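Local coordinates for D-isomer specific 2-hydroxyacid dehydrogenase family protein (Aeromonas salmonicida subsp. salmonicida, PDB 3HG7) that probably works as an NAD-dependent oxidoreductase acting on D-isomers of 2-hydroxyacids, with a Rossmann-type domain for the dinucleotide, at residues G223-N228 against M251-V256; T142-G147 against A193-I198. The protein carries 1 engineered substitution. All coordinates share one frame; numbering follows the deposited sequence.

Contact 1 of 2, residues G223-N228 against M251-V256; sequences GAILFN and MAVLDV
Ala-224, Leu-226 and Asn-228 alternate with Met-251, Val-253 and Asp-255 in a parallel ladder of five backbone hydrogen bonds. Leu-226 uses both its polar backbone atoms: its N gives to Met-251 O, and its O takes Val-253 N at 2.8 Å. The ladder runs on past the strand end, where Asp-255 N gives to Asn-228 O at 3.0 Å. CA-H...O contacts fill the gaps, among them Phe-227 CA to Val-253 O.

Apolar contact is closest at Phe-227 and Val-253, whose side chains run side by side. Val-253 CB sits 3.6 Å above the ring plane of Phe-227, towards the rim, a CH-pi contact; Val-253 CG1 also lies near Phe-227 CD1 and CE1. On the other face of the sheet, Leu-254 CD2 reaches Asn-228 CB.

Polar side chains gather at the C-terminal ends. The Asn-228 side chain, CG anti to the backbone N (chi1 -171°), crosses that of Val-256 at about a right angle, which puts Asn-228 ND2 3.6 Å from Val-256 CG2. A water links Asn-228 ND2 to Val-256 O; Arg-231 O and Gly-230 N hold the amide from the following loop. Asp-255 turns its carboxylate to Thr-277, Asn-280 and Ser-281.

Helix 100-115 packs on the Phe-227 and Val-253 face, helix 237-245 on the Ala-252 and Leu-254 face, and strand 197-200 flanks 225-228.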
ATOM      1  N   GLY A 223       1.330  23.408   9.550  1.00 31.39           N
ATOM      2  CA  GLY A 223       2.550  22.870   8.947  1.00 28.59           C
ATOM      3  C   GLY A 223       2.609  21.354   8.958  1.00 26.31           C
ATOM      4  O   GLY A 223       3.678  20.768   8.798  1.00 27.08           O
ATOM      5  N   ALA A 224       1.461  20.715   9.129  1.00 23.11           N
ATOM      6  CA  ALA A 224       1.403  19.265   9.189  1.00 21.11           C
ATOM      7  C   ALA A 224       1.602  18.682   7.802  1.00 20.14           C
ATOM      8  O   ALA A 224       1.242  19.298   6.807  1.00 19.24           O
ATOM      9  CB  ALA A 224       0.081  18.799   9.733  1.00 20.35           C
ATOM     10  N   ILE A 225       2.168  17.489   7.771  1.00 19.43           N
ATOM     11  CA  ILE A 225       2.420  16.791   6.522  1.00 19.47           C
ATOM     12  C   ILE A 225       1.553  15.561   6.629  1.00 18.57           C
ATOM     13  O   ILE A 225       1.658  14.807   7.590  1.00 19.64           O
ATOM     14  CB  ILE A 225       3.911  16.400   6.379  1.00 20.43           C
ATOM     15  CG1 ILE A 225       4.770  17.674   6.366  1.00 24.08           C
ATOM     16  CG2 ILE A 225       4.136  15.566   5.096  1.00 24.14           C
ATOM     17  CD1 ILE A 225       6.256  17.465   6.623  1.00 21.72           C
ATOM     18  N   LEU A 226       0.697  15.365   5.642  1.00 18.69           N
ATOM     19  CA  LEU A 226      -0.172  14.191   5.585  1.00 17.87           C
ATOM     20  C   LEU A 226       0.247  13.232   4.490  1.00 17.34           C
ATOM     21  O   LEU A 226       0.336  13.654   3.354  1.00 17.95           O
ATOM     22  CB  LEU A 226      -1.610  14.628   5.300  1.00 18.89           C
ATOM     23  CG  LEU A 226      -2.636  13.519   5.008  1.00 21.60           C
ATOM     24  CD1 LEU A 226      -2.792  12.581   6.199  1.00 20.07           C
ATOM     25  CD2 LEU A 226      -3.970  14.127   4.631  1.00 19.55           C
ATOM     26  N   PHE A 227       0.471  11.960   4.842  1.00 16.64           N
ATOM     27  CA  PHE A 227       0.720  10.875   3.866  1.00 16.31           C
ATOM     28  C   PHE A 227      -0.517  10.015   3.727  1.00 17.64           C
ATOM     29  O   PHE A 227      -1.101   9.591   4.743  1.00 17.72           O
ATOM     30  CB  PHE A 227       1.815   9.927   4.352  1.00 16.41           C
ATOM     31  CG  PHE A 227       3.205  10.507   4.312  1.00 15.02           C
ATOM     32  CD1 PHE A 227       4.111  10.066   3.368  1.00 16.41           C
ATOM     33  CD2 PHE A 227       3.618  11.447   5.260  1.00 16.43           C
ATOM     34  CE1 PHE A 227       5.414  10.595   3.322  1.00 15.25           C
ATOM     35  CE2 PHE A 227       4.902  11.978   5.234  1.00 15.46           C
ATOM     36  CZ  PHE A 227       5.809  11.536   4.269  1.00 16.33           C
ATOM     37  N   ASN A 228      -0.870   9.684   2.488  1.00 18.03           N
ATOM     38  CA  ASN A 228      -1.840   8.629   2.285  1.00 17.67           C
ATOM     39  C   ASN A 228      -1.265   7.529   1.438  1.00 18.15           C
ATOM     40  O   ASN A 228      -0.996   7.727   0.249  1.00 17.72           O
ATOM     41  CB  ASN A 228      -3.123   9.114   1.640  1.00 17.90           C
ATOM     42  CG  ASN A 228      -4.217   8.011   1.638  1.00 17.53           C
ATOM     43  OD1 ASN A 228      -4.126   7.022   2.377  1.00 19.66           O
ATOM     44  ND2 ASN A 228      -5.220   8.179   0.804  1.00 19.08           N
ATOM     45  N   MET A 251       1.583  20.156   3.808  1.00 22.64           N
ATOM     46  CA  MET A 251       1.937  19.399   2.616  1.00 22.66           C
ATOM     47  C   MET A 251       1.142  18.117   2.612  1.00 20.88           C
ATOM     48  O   MET A 251       0.729  17.636   3.677  1.00 20.32           O
ATOM     49  CB  MET A 251       3.438  19.074   2.626  1.00 25.14           C
ATOM     50  CG  MET A 251       4.397  20.266   2.352  1.00 36.62           C
ATOM     51  SD  MET A 251       4.834  20.541   0.611  1.00 29.65           S
ATOM     52  CE  MET A 251       4.611  18.875  -0.020  1.00 36.38           C
ATOM     53  N   ALA A 252       0.944  17.540   1.425  1.00 19.59           N
ATOM     54  CA  ALA A 252       0.380  16.196   1.323  1.00 17.16           C
ATOM     55  C   ALA A 252       1.264  15.321   0.410  1.00 17.12           C
ATOM     56  O   ALA A 252       1.754  15.801  -0.608  1.00 18.57           O
ATOM     57  CB  ALA A 252      -1.011  16.252   0.776  1.00 16.88           C
ATOM     58  N   VAL A 253       1.486  14.076   0.812  1.00 15.94           N
ATOM     59  CA  VAL A 253       2.218  13.099  -0.022  1.00 15.74           C
ATOM     60  C   VAL A 253       1.283  11.948  -0.255  1.00 15.83           C
ATOM     61  O   VAL A 253       0.939  11.228   0.686  1.00 15.53           O
ATOM     62  CB  VAL A 253       3.499  12.570   0.693  1.00 15.30           C
ATOM     63  CG1 VAL A 253       4.295  11.582  -0.215  1.00 16.32           C
ATOM     64  CG2 VAL A 253       4.386  13.737   1.114  1.00 15.11           C
ATOM     65  N   LEU A 254       0.899  11.747  -1.512  1.00 16.62           N
ATOM     66  CA  LEU A 254      -0.116  10.757  -1.817  1.00 16.27           C
ATOM     67  C   LEU A 254       0.415   9.728  -2.782  1.00 15.58           C
ATOM     68  O   LEU A 254       0.892  10.093  -3.855  1.00 15.68           O
ATOM     69  CB  LEU A 254      -1.340  11.418  -2.452  1.00 16.61           C
ATOM     70  CG  LEU A 254      -2.087  12.545  -1.734  1.00 25.51           C
ATOM     71  CD1 LEU A 254      -3.414  12.724  -2.438  1.00 18.00           C
ATOM     72  CD2 LEU A 254      -2.285  12.240  -0.260  1.00 18.03           C
ATOM     73  N   ASP A 255       0.338   8.458  -2.384  1.00 15.00           N
ATOM     74  CA  ASP A 255       0.780   7.353  -3.237  1.00 15.09           C
ATOM     75  C   ASP A 255      -0.445   6.695  -3.911  1.00 16.44           C
ATOM     76  O   ASP A 255      -0.319   5.986  -4.903  1.00 15.26           O
ATOM     77  CB  ASP A 255       1.561   6.319  -2.418  1.00 15.19           C
ATOM     78  CG  ASP A 255       2.224   5.269  -3.285  1.00  7.39           C
ATOM     79  OD1 ASP A 255       2.871   5.655  -4.299  1.00 15.38           O
ATOM     80  OD2 ASP A 255       2.040   4.058  -2.988  1.00 15.63           O
ATOM     81  N   VAL A 256      -1.628   6.992  -3.382  1.00 18.93           N
ATOM     82  CA  VAL A 256      -2.876   6.324  -3.819  1.00 20.26           C
ATOM     83  C   VAL A 256      -3.986   7.339  -4.051  1.00 22.07           C
ATOM     84  O   VAL A 256      -3.975   8.435  -3.483  1.00 21.84           O
ATOM     85  CB  VAL A 256      -3.333   5.269  -2.815  1.00 20.23           C
ATOM     86  CG1 VAL A 256      -2.344   4.118  -2.785  1.00 19.40           C
ATOM     87  CG2 VAL A 256      -3.546   5.893  -1.404  1.00 19.25           C
TER
HETATM   88  O   HOH W   1      -5.102   9.720  -1.203  1.00 20.85           O

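Contact 2 of 2, residues T142-G147 against A193-I198; sequences TLLILG and AQADVI
Thr-142 and Asp-196 make the tight end of this contact, where strand 142-146 begins beside the turn leading into strand 197-200. The carboxylate of Asp-196 accepts the backbone N of Thr-142 at OD2, 2.8 Å away, on its anti side and 24° out of the carboxylate plane. Asp-196 CG stands beside its own backbone N (chi1 -62°), which swings the carboxylate back over the start of the neighbouring strand. In return, the carbonyl of Thr-142 receives two backbone donors: Asp-196 N at 2.9 Å, lying in the carbonyl plane, and Val-197 N at a longer 3.3 Å. One segment thus grips both the N and the O of a single residue. Asp-196 OD1 forms a salt bridge with Lys-221, so the carboxylate also ties in the approach to strand 225-228.

Beyond this clasp the contact becomes ordinary parallel sheet. Leu-144 N gives to Val-197 O at 2.9 Å, while Ile-198 CA lies against Leu-144 O. Leu-143 CD1 meets Val-197 CG1 on one face at 3.8 Å, the two side chains crossing obliquely. On the other face Leu-144 CB touches Ala-195 CB, also at 3.8 Å, and Leu-144 CD2 makes a looser approach to Ile-198 CG2 at 4.4 Å. The partly exposed residues Thr-142, Gln-194 and Asp-196 mark the solvent side; the Gln-194 side chain stays clear of close contact with strand 142-146.

Further along, strand 142-146 leads to Gly-147, consistent with the first glycine of a Rossmann-type GxGxxG turn before helix 150-161. That helix packs on Leu-143 and Ile-145, helix 188-193 on Leu-144 and Ile-198, and strand 165-169 pairs along the other edge of 142-146.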
ATOM      1  N   THR A 142       5.762  14.950  16.660  1.00 16.29           N
ATOM      2  CA  THR A 142       4.755  13.905  16.854  1.00 17.06           C
ATOM      3  C   THR A 142       4.306  13.272  15.556  1.00 16.59           C
ATOM      4  O   THR A 142       3.781  13.957  14.658  1.00 16.10           O
ATOM      5  CB  THR A 142       3.476  14.447  17.466  1.00 19.52           C
ATOM      6  OG1 THR A 142       3.070  15.599  16.707  1.00 27.28           O
ATOM      7  CG2 THR A 142       3.698  14.826  18.916  1.00 24.17           C
ATOM      8  N   LEU A 143       4.476  11.955  15.495  1.00 16.28           N
ATOM      9  CA  LEU A 143       4.012  11.159  14.359  1.00 16.37           C
ATOM     10  C   LEU A 143       2.677  10.559  14.771  1.00 17.43           C
ATOM     11  O   LEU A 143       2.617   9.891  15.784  1.00 17.03           O
ATOM     12  CB  LEU A 143       5.015  10.038  14.053  1.00 16.15           C
ATOM     13  CG  LEU A 143       4.731   9.080  12.885  1.00 14.93           C
ATOM     14  CD1 LEU A 143       4.402   9.833  11.597  1.00 15.92           C
ATOM     15  CD2 LEU A 143       5.889   8.098  12.631  1.00 16.32           C
ATOM     16  N   LEU A 144       1.618  10.840  14.009  1.00 18.11           N
ATOM     17  CA  LEU A 144       0.340  10.117  14.122  1.00 18.39           C
ATOM     18  C   LEU A 144       0.198   9.116  12.978  1.00 17.78           C
ATOM     19  O   LEU A 144       0.287   9.508  11.801  1.00 17.51           O
ATOM     20  CB  LEU A 144      -0.829  11.092  14.025  1.00 19.16           C
ATOM     21  CG  LEU A 144      -2.209  10.450  14.122  1.00 26.05           C
ATOM     22  CD1 LEU A 144      -2.321   9.613  15.398  1.00 19.88           C
ATOM     23  CD2 LEU A 144      -3.299  11.495  14.042  1.00 19.61           C
ATOM     24  N   ILE A 145      -0.060   7.851  13.309  1.00 18.60           N
ATOM     25  CA  ILE A 145      -0.270   6.815  12.294  1.00 19.04           C
ATOM     26  C   ILE A 145      -1.676   6.218  12.451  1.00 21.51           C
ATOM     27  O   ILE A 145      -2.075   5.835  13.567  1.00 22.38           O
ATOM     28  CB  ILE A 145       0.789   5.685  12.375  1.00 18.18           C
ATOM     29  CG1 ILE A 145       2.206   6.264  12.319  1.00 21.24           C
ATOM     30  CG2 ILE A 145       0.541   4.621  11.265  1.00 20.75           C
ATOM     31  CD1 ILE A 145       3.328   5.235  12.543  1.00 19.49           C
ATOM     32  N   LEU A 146      -2.417   6.204  11.346  1.00 22.04           N
ATOM     33  CA  LEU A 146      -3.722   5.549  11.254  1.00 23.28           C
ATOM     34  C   LEU A 146      -3.525   4.175  10.645  1.00 24.20           C
ATOM     35  O   LEU A 146      -3.218   4.031   9.464  1.00 24.97           O
ATOM     36  CB  LEU A 146      -4.701   6.369  10.403  1.00 23.40           C
ATOM     37  CG  LEU A 146      -4.740   7.884  10.590  1.00 29.84           C
ATOM     38  CD1 LEU A 146      -5.961   8.425   9.881  1.00 24.22           C
ATOM     39  CD2 LEU A 146      -4.764   8.272  12.056  1.00 24.28           C
ATOM     40  N   GLY A 147      -3.689   3.161  11.476  1.00 25.06           N
ATOM     41  CA  GLY A 147      -3.464   1.782  11.064  1.00 25.67           C
ATOM     42  C   GLY A 147      -2.325   1.239  11.899  1.00 26.17           C
ATOM     43  O   GLY A 147      -1.235   1.816  11.930  1.00 26.18           O
ATOM     44  N   ALA A 193      -4.626  17.349  16.244  1.00 25.92           N
ATOM     45  CA  ALA A 193      -4.281  18.678  16.686  1.00 25.61           C
ATOM     46  C   ALA A 193      -2.832  18.758  17.111  1.00 25.59           C
ATOM     47  O   ALA A 193      -2.233  19.820  17.012  1.00 25.45           O
ATOM     48  CB  ALA A 193      -5.194  19.106  17.840  1.00 25.99           C
ATOM     49  N   GLN A 194      -2.284  17.646  17.603  1.00 26.22           N
ATOM     50  CA  GLN A 194      -0.889  17.620  18.064  1.00 27.13           C
ATOM     51  C   GLN A 194       0.059  16.877  17.102  1.00 25.84           C
ATOM     52  O   GLN A 194       1.204  16.571  17.465  1.00 25.41           O
ATOM     53  CB  GLN A 194      -0.788  17.043  19.485  1.00 28.66           C
ATOM     54  CG  GLN A 194      -0.974  15.533  19.588  1.00 45.20           C
ATOM     55  CD  GLN A 194      -1.459  15.112  20.957  1.00 30.38           C
ATOM     56  OE1 GLN A 194      -2.540  15.514  21.391  1.00 45.83           O
ATOM     57  NE2 GLN A 194      -0.661  14.304  21.654  1.00 45.60           N
ATOM     58  N   ALA A 195      -0.428  16.597  15.896  1.00 24.91           N
ATOM     59  CA  ALA A 195       0.326  15.822  14.895  1.00 23.84           C
ATOM     60  C   ALA A 195       1.144  16.699  13.929  1.00 22.88           C
ATOM     61  O   ALA A 195       0.605  17.570  13.248  1.00 22.49           O
ATOM     62  CB  ALA A 195      -0.617  14.881  14.111  1.00 23.84           C
ATOM     63  N   ASP A 196       2.449  16.452  13.860  1.00 21.63           N
ATOM     64  CA  ASP A 196       3.295  17.169  12.905  1.00 20.30           C
ATOM     65  C   ASP A 196       3.293  16.442  11.569  1.00 19.01           C
ATOM     66  O   ASP A 196       3.332  17.071  10.500  1.00 18.67           O
ATOM     67  CB  ASP A 196       4.713  17.288  13.444  1.00 20.89           C
ATOM     68  CG  ASP A 196       4.759  18.076  14.724  1.00 35.68           C
ATOM     69  OD1 ASP A 196       4.154  19.176  14.737  1.00 21.56           O
ATOM     70  OD2 ASP A 196       5.353  17.582  15.714  1.00 22.09           O
ATOM     71  N   VAL A 197       3.266  15.115  11.660  1.00 19.10           N
ATOM     72  CA  VAL A 197       3.235  14.244  10.495  1.00 19.38           C
ATOM     73  C   VAL A 197       2.084  13.278  10.736  1.00 20.71           C
ATOM     74  O   VAL A 197       1.931  12.755  11.855  1.00 21.96           O
ATOM     75  CB  VAL A 197       4.549  13.452  10.327  1.00 19.40           C
ATOM     76  CG1 VAL A 197       4.527  12.658   9.018  1.00 15.38           C
ATOM     77  CG2 VAL A 197       5.766  14.393  10.313  1.00 15.30           C
ATOM     78  N   ILE A 198       1.279  13.055   9.704  1.00 20.39           N
ATOM     79  CA  ILE A 198       0.162  12.116   9.761  1.00 19.66           C
ATOM     80  C   ILE A 198       0.338  11.078   8.667  1.00 19.40           C
ATOM     81  O   ILE A 198       0.571  11.433   7.501  1.00 18.34           O
ATOM     82  CB  ILE A 198      -1.197  12.819   9.551  1.00 19.16           C
ATOM     83  CG1 ILE A 198      -1.368  14.004  10.505  1.00 26.47           C
ATOM     84  CG2 ILE A 198      -2.345  11.836   9.802  1.00 26.48           C
ATOM     85  CD1 ILE A 198      -2.239  15.098   9.941  1.00 19.70           C
TER

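In the fold
From the N terminus, the chain first builds the separate five-stranded sheet, then, after helix 100-115 has come to lie on the second sheet, reaches that sheet's first strand, 142-146. Contact 2 closes a loop of 45 residues that passes through strands 165-169 and 181-183 before 197-200 returns to the first strand's other side. Contact 1 opens only afterwards and closes a shorter loop around helix 237-245, a beta-alpha-beta crossover. The two are therefore in series, neither nested nor crossed. They join where strands 197-200 and 225-228 are neighbours: Ile-198 probably hydrogen-bonds through N to Ile-225 O and through O to Phe-227 N. Together they tie four consecutive strands of the seven-stranded parallel sheet.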